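Local coordinates for TolA protein (Pseudomonas aeruginosa, PDB 1LR0), which forms the periplasmic domain of TolA, part of the Tol-Pal system, which is probably important for outer membrane integrity and for its invagination during cell division, at residues A[32-37]-A[56-61]; A[52-57]-A[82-87]. All blocks are in the same frame, centred on the assembly; numbering follows the deposited sequence.

Overall arrangement
Both contacts use the same face of strand 54-60, the middle strand of a three-stranded antiparallel sheet in the TonB-like C-terminal domain of TolA. In interaction 1 the C-terminal part of the long helix 4-41 lies over the end of the strand; in interaction 2 helix 78-91 lies over its beginning. The two centres are about 10 Å apart, that of interaction 1 about 4 Å from the centre of the chain and that of interaction 2 about 12 Å. They share Val56 and Leu57; Val56 takes part in interaction 2, neither in interaction 1. Val54, Val56, Ile58 and Met60 form one apolar row, Val54 and Val56 under helix 78-91, Met60 under helix 4-41, Ile58 touching both.

Interaction 1 of 2, residues A[32-37]-A[56-61]; sequences DLIVNL and VLIEML
Ile34, on helix 4-41, packs against Ile58 and Met60 of strand 54-60, a helix-on-sheet contact in the core of the TonB-like C-terminal domain. The interface is wholly apolar and small, burying 94 Å² in all. The CA atoms of Ile34 and Ile58 are 9.9 Å apart, and the closest approaches across that separation are between methyl groups.

Ile34 divides its work between its two branches. With CG2 anti to the backbone N, that methyl meets the end of Ile58, Ile34 CG2 lying 3.9 Å from Ile58 CD1. The two side chains run past one another in opposite directions, so the strand residue brings its far methyl alongside the short branch of the helix residue. The longer arm of Ile34 is extended (chi2 172°) and ends beside Met60, a selenomethionine here, with Ile34 CD1 4.4 Å from Met60 CE, a looser touch. Met60 is stretched as far as its selenium and then turns at the last bond, bringing CE rather than SE nearest to Ile34.

All three residues are buried. Ile94 also covers Ile34, while Ile58 meets Val88 of helix 78-91 and Ile114 of strand 111-116, and Met60 meets Ile66 of strand 66-73.

The polar bonding inside 32-37 belongs to the helix itself. Asp32 O is gripped twice by Asn36: the backbone N is 2.8 Å from Asp32 O, and the side-chain ND2 stands 2.9 Å from Asp32 O, above the carbonyl plane, in a bent bond of 139° at the hydrogen.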
# COMPACT_ATOMS: atom_id res chain seq x y z
N ASP A 32 2.67 -1.02 5.11
CA ASP A 32 2.88 -0.23 6.31
C ASP A 32 3.57 1.10 5.96
O ASP A 32 3.15 2.16 6.46
CB ASP A 32 3.72 -0.92 7.35
CG ASP A 32 3.01 -2.00 8.09
OD1 ASP A 32 1.76 -2.02 8.07
OD2 ASP A 32 3.72 -2.86 8.77
N LEU A 33 4.62 1.02 5.15
CA LEU A 33 5.31 2.22 4.70
C LEU A 33 4.32 3.15 3.98
O LEU A 33 4.25 4.31 4.28
CB LEU A 33 6.56 1.86 3.89
CG LEU A 33 7.36 3.02 3.26
CD1 LEU A 33 8.02 3.71 4.37
CD2 LEU A 33 8.35 2.50 2.29
N ILE A 34 3.51 2.64 3.08
CA ILE A 34 2.59 3.51 2.38
C ILE A 34 1.68 4.20 3.38
O ILE A 34 1.50 5.42 3.40
CB ILE A 34 1.78 2.70 1.40
CG1 ILE A 34 2.65 2.22 0.24
CG2 ILE A 34 0.60 3.49 0.89
CD1 ILE A 34 1.91 1.24 -0.66
N VAL A 35 1.17 3.40 4.29
CA VAL A 35 0.24 3.92 5.25
C VAL A 35 0.92 4.99 6.11
O VAL A 35 0.37 6.09 6.31
CB VAL A 35 -0.43 2.76 6.11
CG1 VAL A 35 -1.11 3.38 7.27
CG2 VAL A 35 -1.52 2.03 5.24
N ASN A 36 2.14 4.72 6.57
CA ASN A 36 2.79 5.71 7.42
C ASN A 36 3.08 7.01 6.65
O ASN A 36 2.90 8.10 7.16
CB ASN A 36 4.06 5.17 8.03
CG ASN A 36 3.77 4.21 9.29
OD1 ASN A 36 4.24 4.49 10.36
ND2 ASN A 36 2.93 3.20 9.14
N LEU A 37 3.51 6.86 5.40
CA LEU A 37 3.89 8.07 4.61
C LEU A 37 2.69 8.92 4.29
O LEU A 37 2.73 10.17 4.39
CB LEU A 37 4.65 7.66 3.34
CG LEU A 37 6.00 6.97 3.58
CD1 LEU A 37 6.60 6.54 2.18
CD2 LEU A 37 6.87 7.93 4.26
N VAL A 56 -8.28 3.65 -1.89
CA VAL A 56 -7.65 4.46 -2.89
C VAL A 56 -6.78 3.64 -3.78
O VAL A 56 -5.99 2.86 -3.28
CB VAL A 56 -6.70 5.51 -2.17
CG1 VAL A 56 -5.92 6.26 -3.19
CG2 VAL A 56 -7.54 6.45 -1.29
N LEU A 57 -6.90 3.86 -5.09
CA LEU A 57 -5.99 3.23 -6.07
C LEU A 57 -4.89 4.17 -6.32
O LEU A 57 -5.08 5.29 -6.69
CB LEU A 57 -6.80 2.98 -7.33
CG LEU A 57 -5.91 2.51 -8.46
CD1 LEU A 57 -5.55 1.07 -8.26
CD2 LEU A 57 -6.72 2.73 -9.74
N ILE A 58 -3.74 3.65 -5.93
CA ILE A 58 -2.47 4.25 -6.04
C ILE A 58 -1.72 3.69 -7.27
O ILE A 58 -1.51 2.47 -7.39
CB ILE A 58 -1.66 3.99 -4.84
CG1 ILE A 58 -2.38 4.36 -3.53
CG2 ILE A 58 -0.42 4.79 -4.92
CD1 ILE A 58 -1.50 4.19 -2.32
N GLU A 59 -1.26 4.61 -8.10
CA GLU A 59 -0.47 4.27 -9.33
C GLU A 59 0.95 4.77 -9.18
O GLU A 59 1.15 5.95 -8.88
CB GLU A 59 -1.13 4.93 -10.57
CG GLU A 59 -2.52 4.38 -10.80
CD GLU A 59 -3.25 4.89 -12.03
OE1 GLU A 59 -2.62 5.11 -13.12
OE2 GLU A 59 -4.50 5.05 -11.87
N MSE A 60 1.91 3.87 -9.39
CA MSE A 60 3.33 4.12 -9.26
C MSE A 60 4.15 3.63 -10.46
O MSE A 60 3.77 2.72 -11.17
CB MSE A 60 3.93 3.47 -8.00
CG MSE A 60 3.50 4.21 -6.73
SE MSE A 60 4.22 3.44 -5.14
CE MSE A 60 2.66 2.14 -4.94
N LEU A 61 5.33 4.24 -10.60
CA LEU A 61 6.36 3.73 -11.52
C LEU A 61 7.29 2.91 -10.74
O LEU A 61 7.43 3.10 -9.54
CB LEU A 61 7.16 4.91 -12.10
CG LEU A 61 6.33 5.86 -12.92
CD1 LEU A 61 7.11 7.13 -13.47
CD2 LEU A 61 5.63 5.09 -14.04

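Interaction 2 of 2, residues A[52-57]-A[82-87]; sequences MSVEVL and SSAVAA
Ala84 CB of helix 78-91 sits over two valines of strand 54-60, with Val54 CG1 at 3.7 Å and Val56 CG2 at 4.2 Å from it. This is a helix packed on one face of the antiparallel sheet of the TonB-like domain, following strands 54-60 and 66-73 in the chain. Ala84 points its CB at the strand, and the axes of strand 54-57 and helix 82-87 pass 9.1 Å apart, their N-to-C directions 35° from parallel.

The two strand valines point the same way yet differ in rotamer. In Val54, chi1 of 61° puts CG1 between the backbone N and the carbonyl carbon, and this is the methyl that meets Ala84. Val56 is turned so that CG1 stands opposite the backbone N (173°), which leaves CG2 beside that N and directed at the helix. The two touching methyls, Val54 CG1 and Val56 CG2, are 4.3 Å apart, and Ala84 CB contacts both.

Val85, the next residue along the helix, approaches from the flank. Its CG2 gives a marginal contact, 4.5 Å from Val56 CG2, so Val56 meets both helix residues with one methyl.

Between 52-57 and 82-87 the packing is entirely apolar. Helix 78-91 runs roughly along the middle strand, its Val85 reaching Val71 of strand 66-73, while Phe116 of strand 111-116 lies beside the two valines.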
# COMPACT_ATOMS: atom_id res chain seq x y z
N MSE A 52 -14.72 5.33 9.62
CA MSE A 52 -14.72 5.50 8.18
C MSE A 52 -13.56 4.73 7.52
O MSE A 52 -12.46 4.55 8.13
CB MSE A 52 -14.59 7.05 7.81
CG MSE A 52 -15.79 7.90 8.22
SE MSE A 52 -15.35 9.75 7.63
CE MSE A 52 -17.19 10.46 8.02
N SER A 53 -13.75 4.38 6.23
CA SER A 53 -12.75 3.73 5.42
C SER A 53 -12.83 4.18 4.01
O SER A 53 -13.92 4.23 3.47
CB SER A 53 -13.04 2.17 5.39
OG SER A 53 -12.61 1.62 6.57
N VAL A 54 -11.72 4.57 3.41
CA VAL A 54 -11.71 4.86 1.99
C VAL A 54 -10.67 3.99 1.30
O VAL A 54 -9.55 3.84 1.82
CB VAL A 54 -11.44 6.33 1.68
CG1 VAL A 54 -10.04 6.80 2.22
CG2 VAL A 54 -11.50 6.61 0.18
N GLU A 55 -11.05 3.34 0.19
CA GLU A 55 -10.06 2.63 -0.62
C GLU A 55 -9.58 3.55 -1.76
O GLU A 55 -10.36 4.07 -2.54
CB GLU A 55 -10.53 1.29 -1.26
CG GLU A 55 -9.41 0.41 -1.81
CD GLU A 55 -10.07 -0.88 -2.32
OE1 GLU A 55 -11.13 -0.58 -2.85
OE2 GLU A 55 -9.64 -2.04 -2.18
N VAL A 56 -8.28 3.65 -1.89
CA VAL A 56 -7.65 4.46 -2.89
C VAL A 56 -6.78 3.64 -3.78
O VAL A 56 -5.99 2.86 -3.28
CB VAL A 56 -6.70 5.51 -2.17
CG1 VAL A 56 -5.92 6.26 -3.19
CG2 VAL A 56 -7.54 6.45 -1.29
N LEU A 57 -6.90 3.86 -5.09
CA LEU A 57 -5.99 3.23 -6.07
C LEU A 57 -4.89 4.17 -6.32
O LEU A 57 -5.08 5.29 -6.69
CB LEU A 57 -6.80 2.98 -7.33
CG LEU A 57 -5.91 2.51 -8.46
CD1 LEU A 57 -5.55 1.07 -8.26
CD2 LEU A 57 -6.72 2.73 -9.74
N SER A 82 -11.30 12.96 -0.36
CA SER A 82 -10.40 13.86 -1.05
C SER A 82 -9.14 14.04 -0.23
O SER A 82 -8.04 14.13 -0.80
CB SER A 82 -11.07 15.22 -1.21
OG SER A 82 -12.13 15.11 -2.13
N SER A 83 -9.26 14.07 1.09
CA SER A 83 -8.05 14.24 1.94
C SER A 83 -7.09 13.05 1.86
O SER A 83 -5.88 13.21 1.94
CB SER A 83 -8.47 14.48 3.41
OG SER A 83 -8.90 13.26 4.06
N ALA A 84 -7.62 11.86 1.67
CA ALA A 84 -6.77 10.72 1.45
C ALA A 84 -6.07 10.69 0.10
O ALA A 84 -4.87 10.43 0.06
CB ALA A 84 -7.51 9.40 1.72
N VAL A 85 -6.78 11.04 -0.96
CA VAL A 85 -6.20 11.15 -2.28
C VAL A 85 -5.10 12.22 -2.28
O VAL A 85 -4.00 11.97 -2.75
CB VAL A 85 -7.31 11.47 -3.30
CG1 VAL A 85 -6.78 11.97 -4.66
CG2 VAL A 85 -8.19 10.29 -3.48
N ALA A 86 -5.35 13.37 -1.66
CA ALA A 86 -4.33 14.44 -1.64
C ALA A 86 -3.12 14.02 -0.87
O ALA A 86 -1.97 14.30 -1.23
CB ALA A 86 -4.92 15.77 -1.08
N ALA A 87 -3.34 13.29 0.23
CA ALA A 87 -2.25 12.84 1.04
C ALA A 87 -1.37 11.84 0.25
O ALA A 87 -0.12 11.91 0.35
CB ALA A 87 -2.72 12.17 2.42